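Lipase (Acinetobacter baumannii, PDB 4OPM) probably hydrolyses ester bonds of lipids such as triacylglycerols, using an alpha/beta hydrolase fold. Local coordinates at residues G30-E38 with I74-I85. Residues are numbered along the deposited sequence; the frame is centred on the assembly and turned at random.
Sequences GDITWSYSE and IIPDLPGSGETI
S37 and I75 form an antiparallel hydrogen-bonded pair where strands 32-38 and 74-76 run together, axes approaching to 4.4 Å with chain directions 150° apart, and I85, in the returning loop, makes a single bridge of the same kind with T33. P76 faces Y36 at a non-hydrogen-bonded position, which suits a residue without an N-H. Beyond it the chain turns away at D77, whose N still reaches S35 O (2.8 Å), then loops back through two beta turns. Between the two paired regions T84 takes over with its side chain: its OG1 accepts the nearly straight N-H of S35 (2.9 Å, 175°) and gives its own proton to D77 O (2.6 Å), so one hydroxyl ties strand and loop together. Its chi1 of -73° turns OG1 toward S35 N and D77 O, while CG2 meets I32 CG2. D77 braces the turn: its OD2 takes E83 N from above the carboxylate plane and forms a salt bridge with R57. S35 OG lies 3.1 Å from D77 OD2, only a possible hydrogen bond because its proton has another acceptor within reach. S35 is small enough to sit against the E83 backbone. The W34 indole packs obliquely on P76 at the strand end and on P79 in the loop (CH2 to P79 CD 3.8 Å), with I32 CG2 over one face near the rim. I74 CD1 lies along the extended chain of E38 (3.6 Å from CG), whose carboxylate reaches K25 and H72. Helix 94-107 packs on I32, I74, P76 and P79. Here antiparallel strand 32-39 joins the parallel part of an alpha/beta hydrolase sheet, and the loop after strand 72-76 brings L78 near the probable nucleophile elbow.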
loop_
_atom_site.group_PDB
_atom_site.type_symbol
_atom_site.label_atom_id
_atom_site.label_comp_id
_atom_site.label_asym_id
_atom_site.label_seq_id
_atom_site.Cartn_x
_atom_site.Cartn_y
_atom_site.Cartn_z
ATOM N N GLY A 30 -5.789 -1.715 21.472
ATOM C CA GLY A 30 -4.670 -1.501 22.379
ATOM C C GLY A 30 -4.369 -0.017 22.481
ATOM O O GLY A 30 -5.280 0.780 22.721
ATOM N N ASP A 31 -3.124 0.371 22.168
ATOM C CA ASP A 31 -2.702 1.774 22.231
ATOM C C ASP A 31 -2.761 2.487 20.859
ATOM O O ASP A 31 -2.164 3.557 20.699
ATOM C CB ASP A 31 -1.288 1.874 22.836
ATOM C CG ASP A 31 -1.252 1.466 24.293
ATOM O OD1 ASP A 31 -2.095 1.972 25.072
ATOM O OD2 ASP A 31 -0.397 0.622 24.654
ATOM N N ILE A 32 -3.502 1.920 19.886
ATOM C CA ILE A 32 -3.629 2.516 18.558
ATOM C C ILE A 32 -5.085 2.795 18.251
ATOM O O ILE A 32 -5.919 1.898 18.413
ATOM C CB ILE A 32 -3.021 1.606 17.441
ATOM C CG1 ILE A 32 -1.558 1.184 17.736
ATOM C CG2 ILE A 32 -3.158 2.251 16.027
ATOM C CD1 ILE A 32 -1.044 0.042 16.848
ATOM N N THR A 33 -5.390 4.013 17.775
ATOM C CA THR A 33 -6.721 4.333 17.272
ATOM C C THR A 33 -6.612 4.287 15.756
ATOM O O THR A 33 -6.056 5.203 15.139
ATOM C CB THR A 33 -7.278 5.651 17.813
ATOM O OG1 THR A 33 -7.291 5.567 19.229
ATOM C CG2 THR A 33 -8.710 5.916 17.325
ATOM N N TRP A 34 -7.103 3.197 15.164
ATOM C CA TRP A 34 -7.040 3.012 13.729
ATOM C C TRP A 34 -8.109 3.805 13.006
ATOM O O TRP A 34 -9.281 3.751 13.382
ATOM C CB TRP A 34 -7.207 1.522 13.371
ATOM C CG TRP A 34 -6.037 0.659 13.743
ATOM C CD1 TRP A 34 -5.823 0.039 14.939
ATOM C CD2 TRP A 34 -4.958 0.266 12.887
ATOM N NE1 TRP A 34 -4.672 -0.716 14.883
ATOM C CE2 TRP A 34 -4.105 -0.572 13.643
ATOM C CE3 TRP A 34 -4.618 0.555 11.547
ATOM C CZ2 TRP A 34 -2.943 -1.141 13.108
ATOM C CZ3 TRP A 34 -3.463 -0.015 11.013
ATOM C CH2 TRP A 34 -2.633 -0.836 11.796
ATOM N N SER A 35 -7.703 4.501 11.947
ATOM C CA SER A 35 -8.599 5.143 10.990
ATOM C C SER A 35 -8.623 4.213 9.781
ATOM O O SER A 35 -7.555 3.748 9.359
ATOM C CB SER A 35 -8.098 6.536 10.616
ATOM O OG SER A 35 -8.793 7.032 9.483
ATOM N N TYR A 36 -9.807 3.895 9.252
ATOM C CA TYR A 36 -9.882 3.017 8.084
ATOM C C TYR A 36 -11.128 3.285 7.273
ATOM O O TYR A 36 -12.117 3.817 7.795
ATOM C CB TYR A 36 -9.814 1.520 8.464
ATOM C CG TYR A 36 -10.970 0.991 9.292
ATOM C CD1 TYR A 36 -11.025 1.211 10.669
ATOM C CD2 TYR A 36 -11.946 0.169 8.722
ATOM C CE1 TYR A 36 -12.055 0.681 11.446
ATOM C CE2 TYR A 36 -12.988 -0.356 9.490
ATOM C CZ TYR A 36 -13.033 -0.102 10.853
ATOM O OH TYR A 36 -14.032 -0.619 11.642
ATOM N N SER A 37 -11.051 2.947 5.980
ATOM C CA SER A 37 -12.183 3.014 5.067
ATOM C C SER A 37 -12.791 1.640 4.973
ATOM O O SER A 37 -12.069 0.630 5.027
ATOM C CB SER A 37 -11.741 3.479 3.678
ATOM O OG SER A 37 -11.204 4.781 3.729
ATOM N N GLU A 38 -14.116 1.586 4.844
ATOM C CA GLU A 38 -14.818 0.320 4.703
ATOM C C GLU A 38 -15.924 0.470 3.682
ATOM O O GLU A 38 -16.659 1.461 3.714
ATOM C CB GLU A 38 -15.373 -0.155 6.053
ATOM C CG GLU A 38 -16.149 -1.465 5.979
ATOM C CD GLU A 38 -16.636 -2.035 7.297
ATOM O OE1 GLU A 38 -16.558 -1.327 8.324
ATOM O OE2 GLU A 38 -17.126 -3.185 7.293
ATOM N N ILE A 74 -11.591 -3.332 3.140
ATOM C CA ILE A 74 -11.068 -2.712 4.373
ATOM C C ILE A 74 -9.740 -2.038 4.035
ATOM O O ILE A 74 -8.842 -2.687 3.494
ATOM C CB ILE A 74 -10.921 -3.750 5.516
ATOM C CG1 ILE A 74 -12.287 -4.400 5.874
ATOM C CG2 ILE A 74 -10.220 -3.139 6.765
ATOM C CD1 ILE A 74 -13.286 -3.463 6.635
ATOM N N ILE A 75 -9.626 -0.731 4.322
ATOM C CA ILE A 75 -8.422 0.023 3.946
ATOM C C ILE A 75 -7.938 0.860 5.132
ATOM O O ILE A 75 -8.395 1.983 5.326
ATOM C CB ILE A 75 -8.638 0.934 2.695
ATOM C CG1 ILE A 75 -9.605 0.335 1.659
ATOM C CG2 ILE A 75 -7.274 1.345 2.076
ATOM C CD1 ILE A 75 -9.932 1.297 0.475
ATOM N N PRO A 76 -6.968 0.363 5.890
ATOM C CA PRO A 76 -6.509 1.135 7.048
ATOM C C PRO A 76 -5.476 2.191 6.722
ATOM O O PRO A 76 -4.674 2.045 5.792
ATOM C CB PRO A 76 -5.878 0.060 7.954
ATOM C CG PRO A 76 -5.392 -1.002 7.000
ATOM C CD PRO A 76 -6.326 -0.970 5.812
ATOM N N ASP A 77 -5.473 3.243 7.536
ATOM C CA ASP A 77 -4.388 4.201 7.605
ATOM C C ASP A 77 -3.358 3.564 8.526
ATOM O O ASP A 77 -3.658 3.305 9.701
ATOM C CB ASP A 77 -4.840 5.555 8.175
ATOM C CG ASP A 77 -5.494 6.500 7.197
ATOM O OD1 ASP A 77 -5.085 6.504 6.004
ATOM O OD2 ASP A 77 -6.318 7.314 7.641
ATOM N N LEU A 78 -2.176 3.262 8.022
ATOM C CA LEU A 78 -1.165 2.673 8.898
ATOM C C LEU A 78 -0.640 3.710 9.877
ATOM O O LEU A 78 -0.669 4.905 9.563
ATOM C CB LEU A 78 0.023 2.129 8.053
ATOM C CG LEU A 78 -0.268 0.980 7.077
ATOM C CD1 LEU A 78 0.903 0.774 6.119
ATOM C CD2 LEU A 78 -0.550 -0.330 7.820
ATOM N N PRO A 79 -0.117 3.286 11.047
ATOM C CA PRO A 79 0.576 4.237 11.940
ATOM C C PRO A 79 1.553 5.131 11.159
ATOM O O PRO A 79 2.304 4.637 10.304
ATOM C CB PRO A 79 1.343 3.307 12.879
ATOM C CG PRO A 79 0.484 2.095 12.960
ATOM C CD PRO A 79 0.011 1.900 11.547
ATOM N N GLY A 80 1.484 6.430 11.415
ATOM C CA GLY A 80 2.302 7.434 10.752
ATOM C C GLY A 80 1.588 8.085 9.586
ATOM O O GLY A 80 2.092 9.055 9.024
ATOM N N SER A 81 0.390 7.571 9.231
ATOM C CA SER A 81 -0.396 8.043 8.097
ATOM C C SER A 81 -1.824 8.404 8.454
ATOM O O SER A 81 -2.390 7.852 9.394
ATOM C CB SER A 81 -0.444 6.972 7.017
ATOM O OG SER A 81 0.825 6.794 6.417
ATOM N N GLY A 82 -2.408 9.265 7.624
ATOM C CA GLY A 82 -3.799 9.687 7.724
ATOM C C GLY A 82 -4.234 10.099 9.109
ATOM O O GLY A 82 -3.571 10.923 9.749
ATOM N N GLU A 83 -5.346 9.514 9.587
ATOM C CA GLU A 83 -5.910 9.867 10.888
ATOM C C GLU A 83 -5.670 8.803 11.966
ATOM O O GLU A 83 -6.256 8.902 13.048
ATOM C CB GLU A 83 -7.422 10.155 10.748
ATOM C CG GLU A 83 -7.737 11.313 9.823
ATOM C CD GLU A 83 -9.105 11.203 9.191
ATOM O OE1 GLU A 83 -10.110 11.333 9.927
ATOM O OE2 GLU A 83 -9.175 11.005 7.957
ATOM N N THR A 84 -4.802 7.802 11.706
ATOM C CA THR A 84 -4.479 6.793 12.720
ATOM C C THR A 84 -3.607 7.464 13.785
ATOM O O THR A 84 -2.682 8.204 13.439
ATOM C CB THR A 84 -3.849 5.550 12.072
ATOM O OG1 THR A 84 -4.905 4.859 11.404
ATOM C CG2 THR A 84 -3.174 4.605 13.080
ATOM N N ILE A 85 -3.926 7.216 15.069
ATOM C CA ILE A 85 -3.238 7.810 16.214
ATOM C C ILE A 85 -2.489 6.727 16.985
ATOM O O ILE A 85 -3.036 5.666 17.305
ATOM C CB ILE A 85 -4.206 8.614 17.152
ATOM C CG1 ILE A 85 -5.049 9.646 16.367
ATOM C CG2 ILE A 85 -3.430 9.309 18.298
ATOM C CD1 ILE A 85 -6.378 10.004 17.046
#